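PDB 3QFE: putative dihydrodipicolinate synthase family protein from Coccidioides immitis, which is of unsettled function but belongs to the dihydrodipicolinate synthase family, whose members are built on a TIM barrel. Local coordinates for residues A[223-228]-A[312-317]; A[269-274]-A[302-307]; A[13-18]-A[216-221]. One frame throughout, in Å; residues are numbered along the deposited sequence.

The three contacts run from the middle of a TIM barrel to its C-terminal helices, and their chemistry changes along the way. Contact 3, buried near the centre of the chain, joins the first and last barrel strands through backbone hydrogen bonds. Contacts 1 and 2 lie farther out, are only partly buried and share helix 297-317: a carboxylate reaches the start of helix 226-237 in contact 1, whereas contact 2 is apolar. Neighbouring contacts also touch. Phe225 of contact 1 packs on Phe272 of contact 2, Asn223 ND2 bonds to Pro17 O of contact 3, and Met307 of contact 2 reaches Phe221 of contact 3.

Contact 1. Residues A[223-228]-A[312-317]; sequences NVFPKT and AIEAGL. With CA (calcium ion), chain C.
Glu314 reaches out from the C-terminal helix and sets its carboxylate against the first turn of helix 226-237, a worked example of an acidic side chain meeting the amide end of a helix. Its CG stands anti to the backbone N (chi1 180°) and the chain then bends at chi2, which turns both oxygens toward the amides of Lys227 and Thr228. Each oxygen uses its syn lone pair: Glu314 OE1 accepts from Thr228 N at 2.8 Å, while Glu314 OE2 takes the longer bond from Lys227 N at 3.2 Å. Thr228 OG1 adds a third bond, donating to Glu314 OE1 over 2.7 Å and meeting it nearly along the C-O axis. OE1 is thus gripped twice by one residue. Pro226 CD lies 3.4 Å from Glu314 OE2, and the Phe225 ring is inclined to the carboxylate, their planes 57° apart, with CD1 3.7 Å from Glu314 CB. Toward the chain end, Leu317 CD1 rests 4.1 Å from Thr228 CA. Lys227 brings CE within 3.4 Å of Leu317 O. On the C-terminal helix itself, Ala315 O, four waters and the terminal OXT of Ser318 bind a calcium ion. Phe225 holds the N-cap position of helix 226-237, and the helix dipole would probably favour the charged carboxylate. The motif is a glutamate received by amides and a hydroxyl at a helix N-terminus, here just after the last barrel strand.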
ATOM      1  N   ASN A 223      -2.932   4.542   6.804  1.00 33.70           N
ATOM      2  CA  ASN A 223      -2.297   5.873   6.839  1.00 33.01           C
ATOM      3  C   ASN A 223      -2.869   6.711   7.966  1.00 33.35           C
ATOM      4  O   ASN A 223      -2.153   7.504   8.587  1.00 33.72           O
ATOM      5  CB  ASN A 223      -2.548   6.660   5.552  1.00 32.43           C
ATOM      6  CG  ASN A 223      -1.530   6.370   4.473  1.00 31.86           C
ATOM      7  OD1 ASN A 223      -0.366   6.767   4.576  1.00 32.58           O
ATOM      8  ND2 ASN A 223      -1.974   5.721   3.398  1.00 28.16           N
ATOM      9  N   VAL A 224      -4.166   6.553   8.205  1.00 33.00           N
ATOM     10  CA  VAL A 224      -4.879   7.441   9.107  1.00 32.59           C
ATOM     11  C   VAL A 224      -4.854   6.950  10.553  1.00 32.44           C
ATOM     12  O   VAL A 224      -4.493   7.699  11.459  1.00 32.11           O
ATOM     13  CB  VAL A 224      -6.317   7.646   8.637  1.00 33.37           C
ATOM     14  CG1 VAL A 224      -6.958   8.781   9.429  1.00 32.73           C
ATOM     15  CG2 VAL A 224      -6.318   7.962   7.146  1.00 32.23           C
ATOM     16  N   PHE A 225      -5.215   5.680  10.751  1.00 32.61           N
ATOM     17  CA  PHE A 225      -5.251   5.062  12.073  1.00 31.66           C
ATOM     18  C   PHE A 225      -4.509   3.727  12.067  1.00 31.59           C
ATOM     19  O   PHE A 225      -5.116   2.669  12.117  1.00 33.33           O
ATOM     20  CB  PHE A 225      -6.705   4.913  12.515  1.00 32.56           C
ATOM     21  CG  PHE A 225      -7.457   6.221  12.557  1.00 31.20           C
ATOM     22  CD1 PHE A 225      -7.064   7.232  13.400  1.00 30.62           C
ATOM     23  CD2 PHE A 225      -8.552   6.432  11.746  1.00 31.87           C
ATOM     24  CE1 PHE A 225      -7.752   8.442  13.423  1.00 33.13           C
ATOM     25  CE2 PHE A 225      -9.257   7.619  11.786  1.00 31.99           C
ATOM     26  CZ  PHE A 225      -8.856   8.628  12.613  1.00 32.43           C
ATOM     27  N   PRO A 226      -3.175   3.764  12.003  1.00 30.97           N
ATOM     28  CA  PRO A 226      -2.470   2.508  11.816  1.00 30.50           C
ATOM     29  C   PRO A 226      -2.589   1.524  12.983  1.00 31.63           C
ATOM     30  O   PRO A 226      -2.638   0.308  12.748  1.00 32.14           O
ATOM     31  CB  PRO A 226      -1.013   2.952  11.594  1.00 29.72           C
ATOM     32  CG  PRO A 226      -0.916   4.319  12.209  1.00 29.65           C
ATOM     33  CD  PRO A 226      -2.266   4.933  11.958  1.00 30.59           C
ATOM     34  N   LYS A 227      -2.636   2.025  14.219  1.00 32.26           N
ATOM     35  CA  LYS A 227      -2.724   1.147  15.396  1.00 33.11           C
ATOM     36  C   LYS A 227      -4.050   0.397  15.384  1.00 34.04           C
ATOM     37  O   LYS A 227      -4.102  -0.821  15.630  1.00 34.34           O
ATOM     38  CB  LYS A 227      -2.600   1.934  16.709  1.00 32.79           C
ATOM     39  CG  LYS A 227      -1.297   1.756  17.451  1.00 35.00           C
ATOM     40  CD  LYS A 227      -0.891   0.277  17.586  1.00 37.29           C
ATOM     41  CE  LYS A 227      -0.369  -0.036  18.963  1.00 37.20           C
ATOM     42  NZ  LYS A 227       0.162  -1.407  19.025  1.00 36.98           N
ATOM     43  N   THR A 228      -5.125   1.129  15.092  1.00 34.54           N
ATOM     44  CA  THR A 228      -6.457   0.524  14.987  1.00 35.31           C
ATOM     45  C   THR A 228      -6.485  -0.568  13.919  1.00 36.28           C
ATOM     46  O   THR A 228      -6.904  -1.687  14.194  1.00 37.60           O
ATOM     47  CB  THR A 228      -7.555   1.575  14.759  1.00 35.24           C
ATOM     48  OG1 THR A 228      -7.463   2.569  15.781  1.00 33.11           O
ATOM     49  CG2 THR A 228      -8.937   0.945  14.835  1.00 35.59           C
ATOM     50  N   ALA A 312     -10.761   8.514  18.617  1.00 35.41           N
ATOM     51  CA  ALA A 312     -10.745   8.300  20.068  1.00 36.17           C
ATOM     52  C   ALA A 312     -10.241   6.906  20.420  1.00 35.97           C
ATOM     53  O   ALA A 312      -9.537   6.720  21.412  1.00 35.38           O
ATOM     54  CB  ALA A 312     -12.122   8.553  20.689  1.00 37.23           C
ATOM     55  N   ILE A 313     -10.587   5.937  19.579  1.00 36.35           N
ATOM     56  CA  ILE A 313     -10.092   4.566  19.741  1.00 35.75           C
ATOM     57  C   ILE A 313      -8.576   4.505  19.523  1.00 34.63           C
ATOM     58  O   ILE A 313      -7.863   3.840  20.287  1.00 34.09           O
ATOM     59  CB  ILE A 313     -10.826   3.586  18.802  1.00 36.32           C
ATOM     60  CG1 ILE A 313     -12.270   3.332  19.314  1.00 37.05           C
ATOM     61  CG2 ILE A 313     -10.035   2.274  18.634  1.00 34.59           C
ATOM     62  CD1 ILE A 313     -13.137   2.612  18.295  1.00 35.64           C
ATOM     63  N   GLU A 314      -8.102   5.206  18.493  1.00 33.60           N
ATOM     64  CA  GLU A 314      -6.671   5.277  18.201  1.00 32.37           C
ATOM     65  C   GLU A 314      -5.881   5.982  19.335  1.00 32.35           C
ATOM     66  O   GLU A 314      -4.797   5.544  19.705  1.00 30.98           O
ATOM     67  CB  GLU A 314      -6.451   5.987  16.877  1.00 32.07           C
ATOM     68  CG  GLU A 314      -4.974   6.136  16.449  1.00 32.02           C
ATOM     69  CD  GLU A 314      -4.435   4.932  15.681  1.00 36.33           C
ATOM     70  OE1 GLU A 314      -5.151   3.913  15.520  1.00 40.38           O
ATOM     71  OE2 GLU A 314      -3.279   4.989  15.225  1.00 37.65           O
ATOM     72  N   ALA A 315      -6.420   7.070  19.880  1.00 32.57           N
ATOM     73  CA  ALA A 315      -5.794   7.702  21.035  1.00 33.36           C
ATOM     74  C   ALA A 315      -5.767   6.755  22.254  1.00 34.24           C
ATOM     75  O   ALA A 315      -4.894   6.867  23.120  1.00 34.72           O
ATOM     76  CB  ALA A 315      -6.483   9.002  21.370  1.00 33.82           C
ATOM     77  N   GLY A 316      -6.698   5.804  22.299  1.00 34.81           N
ATOM     78  CA  GLY A 316      -6.733   4.807  23.373  1.00 34.61           C
ATOM     79  C   GLY A 316      -5.710   3.694  23.200  1.00 34.58           C
ATOM     80  O   GLY A 316      -5.255   3.120  24.198  1.00 35.02           O
ATOM     81  N   LEU A 317      -5.346   3.391  21.947  1.00 33.58           N
ATOM     82  CA  LEU A 317      -4.432   2.278  21.613  1.00 34.21           C
ATOM     83  C   LEU A 317      -2.978   2.718  21.380  1.00 33.26           C
ATOM     84  O   LEU A 317      -2.080   1.890  21.247  1.00 33.22           O
ATOM     85  CB  LEU A 317      -4.916   1.508  20.377  1.00 33.75           C
ATOM     86  CG  LEU A 317      -6.273   0.767  20.450  1.00 36.54           C
ATOM     87  CD1 LEU A 317      -6.576   0.203  19.066  1.00 37.88           C
ATOM     88  CD2 LEU A 317      -6.337  -0.356  21.514  1.00 34.36           C
TER
HETATM   89 CA    CA C 315      -2.916   7.997  23.969  1.00 30.89          CA
HETATM   90  O   HOH W   1      -2.355  10.045  25.395  1.00 18.52           O
HETATM   91  O   HOH W   2      -0.442   8.122  24.050  1.00 19.44           O
HETATM   92  O   HOH W   3      -2.948   9.503  22.107  1.00 17.59           O
HETATM   93  O   HOH W   4      -4.736   8.857  25.215  1.00 24.66           O

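Contact 2. Residues A[269-274]-A[302-307]; sequences AAIFSA and EVRKVM
Ile271 and Phe272 sit where helix 262-271 gives way to the short helix 273-276, and they face one side of helix 297-317 with the CA atoms of Ile271 and Arg304 8.6 Å apart. This is apolar packing among the helices that follow the TIM barrel strands, and it includes a Met-aromatic contact. Phe272 leaves helical backbone angles and occupies the N-cap position of the next helix, so the kink in the chain coincides with the ring that carries the contact. With CG anti to the carbonyl carbon (chi1 -63°), the ring lies beside its own backbone N, and its CE2-CZ end meets Met307 CB and SD. Val303 CG1 comes up to the ring edge, near its plane, 4.2 Å from Phe272 CE2. Met307 approaches obliquely: its CB lies 3.8 Å from Phe272 CE2, while the sulfur is 4.9 Å from the ring centroid and 63° off the normal. Within its own segment, Ile271 CG1 lies over one face of the ring. The same isoleucine points CD1 at the helix, nearest the aliphatic part of Arg304 and more loosely toward Val303 CG1, crossing the arginine chain at about a right angle. Arg304 therefore contributes methylene carbon here, and its NH1 turns instead to the hydroxyl of Tyr267. Phe225 and Val224 also pack against Phe272. At the outer end of the contact, Ile271 CD1 meets Arg304 CG at 3.8 Å.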
ATOM      1  N   ALA A 269      -4.929  11.840   6.937  1.00 31.09           N
ATOM      2  CA  ALA A 269      -3.600  11.592   7.492  1.00 29.95           C
ATOM      3  C   ALA A 269      -3.041  12.876   8.092  1.00 30.18           C
ATOM      4  O   ALA A 269      -2.441  12.845   9.166  1.00 29.91           O
ATOM      5  CB  ALA A 269      -2.678  11.061   6.425  1.00 28.74           C
ATOM      6  N   ALA A 270      -3.277  14.012   7.427  1.00 31.16           N
ATOM      7  CA  ALA A 270      -2.770  15.285   7.919  1.00 31.84           C
ATOM      8  C   ALA A 270      -3.288  15.571   9.321  1.00 33.60           C
ATOM      9  O   ALA A 270      -2.548  16.085  10.170  1.00 34.65           O
ATOM     10  CB  ALA A 270      -3.124  16.418   6.987  1.00 32.04           C
ATOM     11  N   ILE A 271      -4.554  15.263   9.590  1.00 34.12           N
ATOM     12  CA  ILE A 271      -5.099  15.727  10.854  1.00 34.31           C
ATOM     13  C   ILE A 271      -5.116  14.669  11.930  1.00 33.49           C
ATOM     14  O   ILE A 271      -5.388  14.961  13.091  1.00 33.58           O
ATOM     15  CB  ILE A 271      -6.473  16.421  10.699  1.00 36.03           C
ATOM     16  CG1 ILE A 271      -7.502  15.475  10.064  1.00 37.04           C
ATOM     17  CG2 ILE A 271      -6.321  17.753   9.936  1.00 36.25           C
ATOM     18  CD1 ILE A 271      -8.910  15.797  10.502  1.00 40.11           C
ATOM     19  N   PHE A 272      -4.821  13.432  11.547  1.00 32.67           N
ATOM     20  CA  PHE A 272      -4.768  12.370  12.526  1.00 32.07           C
ATOM     21  C   PHE A 272      -3.347  11.872  12.710  1.00 31.75           C
ATOM     22  O   PHE A 272      -2.646  12.349  13.605  1.00 31.93           O
ATOM     23  CB  PHE A 272      -5.777  11.269  12.200  1.00 32.14           C
ATOM     24  CG  PHE A 272      -7.201  11.747  12.253  1.00 31.97           C
ATOM     25  CD1 PHE A 272      -7.749  12.226  13.458  1.00 31.55           C
ATOM     26  CD2 PHE A 272      -7.998  11.754  11.101  1.00 31.09           C
ATOM     27  CE1 PHE A 272      -9.086  12.697  13.520  1.00 31.38           C
ATOM     28  CE2 PHE A 272      -9.338  12.211  11.143  1.00 32.91           C
ATOM     29  CZ  PHE A 272      -9.883  12.689  12.356  1.00 33.01           C
ATOM     30  N   SER A 273      -2.902  10.973  11.839  1.00 31.14           N
ATOM     31  CA  SER A 273      -1.583  10.348  11.987  1.00 30.81           C
ATOM     32  C   SER A 273      -0.380  11.304  11.886  1.00 30.10           C
ATOM     33  O   SER A 273       0.569  11.177  12.661  1.00 30.17           O
ATOM     34  CB  SER A 273      -1.419   9.227  10.963  1.00 29.78           C
ATOM     35  OG  SER A 273      -1.475   9.797   9.678  1.00 30.97           O
ATOM     36  N   ALA A 274      -0.410  12.240  10.945  1.00 30.13           N
ATOM     37  CA  ALA A 274       0.706  13.181  10.779  1.00 30.35           C
ATOM     38  C   ALA A 274       0.872  14.085  12.003  1.00 31.35           C
ATOM     39  O   ALA A 274       1.986  14.291  12.476  1.00 31.35           O
ATOM     40  CB  ALA A 274       0.557  14.013   9.500  1.00 29.84           C
ATOM     41  N   GLU A 302     -16.704  16.685   6.871  1.00 51.40           N
ATOM     42  CA  GLU A 302     -17.141  15.276   6.851  1.00 51.68           C
ATOM     43  C   GLU A 302     -16.083  14.315   7.443  1.00 48.61           C
ATOM     44  O   GLU A 302     -16.399  13.443   8.246  1.00 47.81           O
ATOM     45  CB  GLU A 302     -17.510  14.859   5.418  1.00 52.95           C
ATOM     46  CG  GLU A 302     -18.522  13.691   5.272  1.00 58.27           C
ATOM     47  CD  GLU A 302     -18.650  13.191   3.807  1.00 64.46           C
ATOM     48  OE1 GLU A 302     -19.202  13.926   2.945  1.00 68.65           O
ATOM     49  OE2 GLU A 302     -18.198  12.060   3.510  1.00 65.21           O
ATOM     50  N   VAL A 303     -14.831  14.497   7.043  1.00 46.53           N
ATOM     51  CA  VAL A 303     -13.736  13.699   7.569  1.00 43.81           C
ATOM     52  C   VAL A 303     -13.670  13.782   9.091  1.00 43.52           C
ATOM     53  O   VAL A 303     -13.612  12.754   9.764  1.00 42.67           O
ATOM     54  CB  VAL A 303     -12.406  14.106   6.932  1.00 42.52           C
ATOM     55  CG1 VAL A 303     -11.217  13.394   7.621  1.00 40.13           C
ATOM     56  CG2 VAL A 303     -12.439  13.776   5.447  1.00 42.57           C
ATOM     57  N   ARG A 304     -13.720  15.000   9.623  1.00 44.06           N
ATOM     58  CA  ARG A 304     -13.633  15.218  11.057  1.00 44.19           C
ATOM     59  C   ARG A 304     -14.818  14.604  11.809  1.00 45.54           C
ATOM     60  O   ARG A 304     -14.637  14.022  12.877  1.00 44.87           O
ATOM     61  CB  ARG A 304     -13.485  16.706  11.378  1.00 44.57           C
ATOM     62  CG  ARG A 304     -12.344  17.382  10.624  1.00 44.85           C
ATOM     63  CD  ARG A 304     -12.036  18.797  11.127  1.00 48.40           C
ATOM     64  NE  ARG A 304     -13.117  19.746  10.827  1.00 53.17           N
ATOM     65  CZ  ARG A 304     -13.121  20.619   9.814  1.00 55.25           C
ATOM     66  NH1 ARG A 304     -12.094  20.705   8.973  1.00 54.65           N
ATOM     67  NH2 ARG A 304     -14.162  21.424   9.642  1.00 57.21           N
ATOM     68  N   LYS A 305     -16.022  14.709  11.248  1.00 47.23           N
ATOM     69  CA  LYS A 305     -17.207  14.158  11.909  1.00 48.58           C
ATOM     70  C   LYS A 305     -17.187  12.628  11.893  1.00 48.28           C
ATOM     71  O   LYS A 305     -17.303  11.985  12.942  1.00 48.59           O
ATOM     72  CB  LYS A 305     -18.510  14.673  11.271  1.00 50.99           C
ATOM     73  N   VAL A 306     -17.000  12.065  10.704  1.00 47.42           N
ATOM     74  CA  VAL A 306     -17.128  10.637  10.473  1.00 47.15           C
ATOM     75  C   VAL A 306     -15.987   9.806  11.060  1.00 45.44           C
ATOM     76  O   VAL A 306     -16.153   8.614  11.304  1.00 46.21           O
ATOM     77  CB  VAL A 306     -17.283  10.361   8.953  1.00 47.81           C
ATOM     78  CG1 VAL A 306     -16.726   8.984   8.539  1.00 46.57           C
ATOM     79  CG2 VAL A 306     -18.738  10.538   8.542  1.00 49.17           C
ATOM     80  N   MET A 307     -14.836  10.423  11.291  1.00 43.35           N
ATOM     81  CA  MET A 307     -13.682   9.694  11.814  1.00 41.10           C
ATOM     82  C   MET A 307     -13.412   9.918  13.316  1.00 40.55           C
ATOM     83  O   MET A 307     -12.510   9.290  13.875  1.00 39.05           O
ATOM     84  CB  MET A 307     -12.439  10.031  10.994  1.00 39.61           C
ATOM     85  CG  MET A 307     -12.478   9.567   9.569  1.00 40.52           C
ATOM     86  SD  MET A 307     -10.867   9.800   8.774  1.00 43.99           S
ATOM     87  CE  MET A 307     -11.268   9.342   7.093  1.00 43.93           C
TER

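Contact 3. Residues A[13-18]-A[216-221]; sequences GIWCPA and GCIAAF
Ile14 places CG1 anti to its carbonyl carbon (chi1 -63°), and a second turn of similar size at chi2 swings CD1 toward the neighbouring strand, where it meets Cys217 CB at 3.9 Å. Ile218 has a comparable first torsion (chi1 -62°), with CG1 beside its own backbone N and CG2 anti to that N. Its two branches therefore serve different neighbours: CG1 packs on Trp15 CB at 3.8 Å, and CG2 reaches Pro17 CD at 3.9 Å.

The backbones that carry these side chains run parallel, their short axes 7° apart, in a register pairing Gly13 with Gly216, Ile14 with Cys217 and Trp15 with Ile218. Three hydrogen bonds join them, alternating in direction: Cys217 N to Gly13 O, Trp15 N to Cys217 O at 2.9 Å, and Ala219 N to Trp15 O at 3.0 Å. Trp15 O also receives a CA-H...O contact from Ile218 CA, so this carbonyl touches two successive residues. Ile14 and Cys217 project to one face of the sheet, Trp15 and Ile218 to the other. On the first face, Val229 and Tyr233 of helix 226-237 pack against Ile14; on the second, Phe199 meets the Trp15 ring edge-to-face, while Trp15 NE1 hydrogen-bonds to Gln11 O.

Past the last paired residues, Pro17 keeps the strands in touch, its CD 3.4 Å from Ala219 O. At the backbone angles of Gly13 and Gly216 a side chain would collide with the preceding carbonyl oxygen. With strand 48-51 bonded along the other edge of strand 13-17, this pairing of the first and eighth strands is the closure of the parallel eight-stranded barrel characteristic of the TIM-barrel fold.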
ATOM      1  N   GLY A  13       0.020  -9.951   6.742  1.00 42.10           N
ATOM      2  CA  GLY A  13      -0.132  -8.934   7.766  1.00 39.86           C
ATOM      3  C   GLY A  13      -0.766  -7.701   7.176  1.00 38.48           C
ATOM      4  O   GLY A  13      -1.378  -7.783   6.110  1.00 38.76           O
ATOM      5  N   ILE A  14      -0.604  -6.570   7.864  1.00 36.92           N
ATOM      6  CA  ILE A  14      -1.189  -5.304   7.473  1.00 36.07           C
ATOM      7  C   ILE A  14      -0.102  -4.380   6.978  1.00 34.79           C
ATOM      8  O   ILE A  14       0.849  -4.068   7.715  1.00 34.65           O
ATOM      9  CB  ILE A  14      -1.895  -4.612   8.652  1.00 36.77           C
ATOM     10  CG1 ILE A  14      -3.053  -5.454   9.151  1.00 39.93           C
ATOM     11  CG2 ILE A  14      -2.480  -3.273   8.219  1.00 37.41           C
ATOM     12  CD1 ILE A  14      -4.189  -5.618   8.107  1.00 43.61           C
ATOM     13  N   TRP A  15      -0.262  -3.928   5.736  1.00 33.37           N
ATOM     14  CA  TRP A  15       0.690  -3.057   5.082  1.00 32.39           C
ATOM     15  C   TRP A  15       0.043  -1.711   4.809  1.00 32.29           C
ATOM     16  O   TRP A  15      -1.146  -1.652   4.510  1.00 32.88           O
ATOM     17  CB  TRP A  15       1.128  -3.666   3.751  1.00 31.77           C
ATOM     18  CG  TRP A  15       1.910  -4.931   3.912  1.00 32.94           C
ATOM     19  CD1 TRP A  15       1.459  -6.132   4.411  1.00 31.43           C
ATOM     20  CD2 TRP A  15       3.287  -5.133   3.564  1.00 31.42           C
ATOM     21  NE1 TRP A  15       2.477  -7.053   4.404  1.00 32.42           N
ATOM     22  CE2 TRP A  15       3.603  -6.473   3.879  1.00 31.18           C
ATOM     23  CE3 TRP A  15       4.272  -4.318   2.989  1.00 30.71           C
ATOM     24  CZ2 TRP A  15       4.869  -7.006   3.670  1.00 30.54           C
ATOM     25  CZ3 TRP A  15       5.527  -4.847   2.781  1.00 31.10           C
ATOM     26  CH2 TRP A  15       5.814  -6.183   3.121  1.00 31.20           C
ATOM     27  N   CYS A  16       0.823  -0.636   4.912  1.00 31.23           N
ATOM     28  CA  CYS A  16       0.316   0.699   4.602  1.00 31.51           C
ATOM     29  C   CYS A  16       0.972   1.313   3.355  1.00 30.28           C
ATOM     30  O   CYS A  16       2.205   1.397   3.290  1.00 29.34           O
ATOM     31  CB  CYS A  16       0.482   1.664   5.778  1.00 30.42           C
ATOM     32  SG  CYS A  16      -0.010   3.365   5.322  1.00 36.70           S
ATOM     33  N   PRO A  17       0.145   1.759   2.381  1.00 30.16           N
ATOM     34  CA  PRO A  17       0.657   2.506   1.237  1.00 30.18           C
ATOM     35  C   PRO A  17       0.719   4.005   1.596  1.00 30.40           C
ATOM     36  O   PRO A  17      -0.304   4.725   1.523  1.00 29.56           O
ATOM     37  CB  PRO A  17      -0.373   2.211   0.142  1.00 31.23           C
ATOM     38  CG  PRO A  17      -1.675   2.047   0.904  1.00 31.44           C
ATOM     39  CD  PRO A  17      -1.311   1.542   2.290  1.00 30.82           C
ATOM     40  N   ALA A  18       1.920   4.445   1.980  1.00 29.56           N
ATOM     41  CA  ALA A  18       2.131   5.746   2.609  1.00 29.24           C
ATOM     42  C   ALA A  18       1.857   6.918   1.666  1.00 29.70           C
ATOM     43  O   ALA A  18       2.178   6.861   0.480  1.00 30.39           O
ATOM     44  CB  ALA A  18       3.544   5.833   3.157  1.00 28.40           C
ATOM     45  N   GLY A 216      -3.425 -11.158   3.859  1.00 59.38           N
ATOM     46  CA  GLY A 216      -3.857  -9.921   4.468  1.00 55.98           C
ATOM     47  C   GLY A 216      -4.049  -8.820   3.461  1.00 53.30           C
ATOM     48  O   GLY A 216      -4.551  -9.043   2.365  1.00 53.50           O
ATOM     49  N   CYS A 217      -3.604  -7.632   3.836  1.00 50.57           N
ATOM     50  CA  CYS A 217      -4.231  -6.426   3.366  1.00 49.25           C
ATOM     51  C   CYS A 217      -3.249  -5.277   3.207  1.00 45.93           C
ATOM     52  O   CYS A 217      -2.373  -5.092   4.050  1.00 44.85           O
ATOM     53  CB  CYS A 217      -5.298  -6.048   4.396  1.00 50.02           C
ATOM     54  SG  CYS A 217      -6.257  -4.634   3.960  1.00 55.81           S
ATOM     55  N   ILE A 218      -3.398  -4.513   2.125  1.00 43.90           N
ATOM     56  CA  ILE A 218      -2.645  -3.262   1.927  1.00 41.07           C
ATOM     57  C   ILE A 218      -3.669  -2.142   1.989  1.00 40.43           C
ATOM     58  O   ILE A 218      -4.368  -1.893   1.013  1.00 41.54           O
ATOM     59  CB  ILE A 218      -1.829  -3.250   0.580  1.00 40.74           C
ATOM     60  CG1 ILE A 218      -0.785  -4.367   0.584  1.00 39.02           C
ATOM     61  CG2 ILE A 218      -1.114  -1.879   0.346  1.00 38.78           C
ATOM     62  CD1 ILE A 218      -0.211  -4.725  -0.785  1.00 37.60           C
ATOM     63  N   ALA A 219      -3.776  -1.490   3.145  1.00 39.08           N
ATOM     64  CA  ALA A 219      -4.925  -0.613   3.449  1.00 38.63           C
ATOM     65  C   ALA A 219      -4.594   0.885   3.506  1.00 37.28           C
ATOM     66  O   ALA A 219      -3.925   1.342   4.440  1.00 36.60           O
ATOM     67  CB  ALA A 219      -5.552  -1.045   4.769  1.00 39.23           C
ATOM     68  N   ALA A 220      -5.084   1.637   2.521  1.00 36.34           N
ATOM     69  CA  ALA A 220      -5.000   3.104   2.512  1.00 35.45           C
ATOM     70  C   ALA A 220      -5.287   3.733   3.872  1.00 34.88           C
ATOM     71  O   ALA A 220      -4.632   4.692   4.264  1.00 34.26           O
ATOM     72  CB  ALA A 220      -5.954   3.682   1.475  1.00 35.90           C
ATOM     73  N   PHE A 221      -6.260   3.176   4.587  1.00 35.06           N
ATOM     74  CA  PHE A 221      -6.767   3.751   5.826  1.00 34.96           C
ATOM     75  C   PHE A 221      -5.808   3.547   7.003  1.00 34.65           C
ATOM     76  O   PHE A 221      -5.971   4.162   8.063  1.00 34.45           O
ATOM     77  CB  PHE A 221      -8.123   3.126   6.147  1.00 35.82           C
ATOM     78  CG  PHE A 221      -8.938   3.904   7.143  1.00 36.61           C
ATOM     79  CD1 PHE A 221      -9.166   5.267   6.963  1.00 36.22           C
ATOM     80  CD2 PHE A 221      -9.482   3.272   8.248  1.00 36.30           C
ATOM     81  CE1 PHE A 221      -9.920   5.982   7.858  1.00 37.45           C
ATOM     82  CE2 PHE A 221     -10.248   3.979   9.154  1.00 38.94           C
ATOM     83  CZ  PHE A 221     -10.472   5.336   8.961  1.00 38.92           C
TER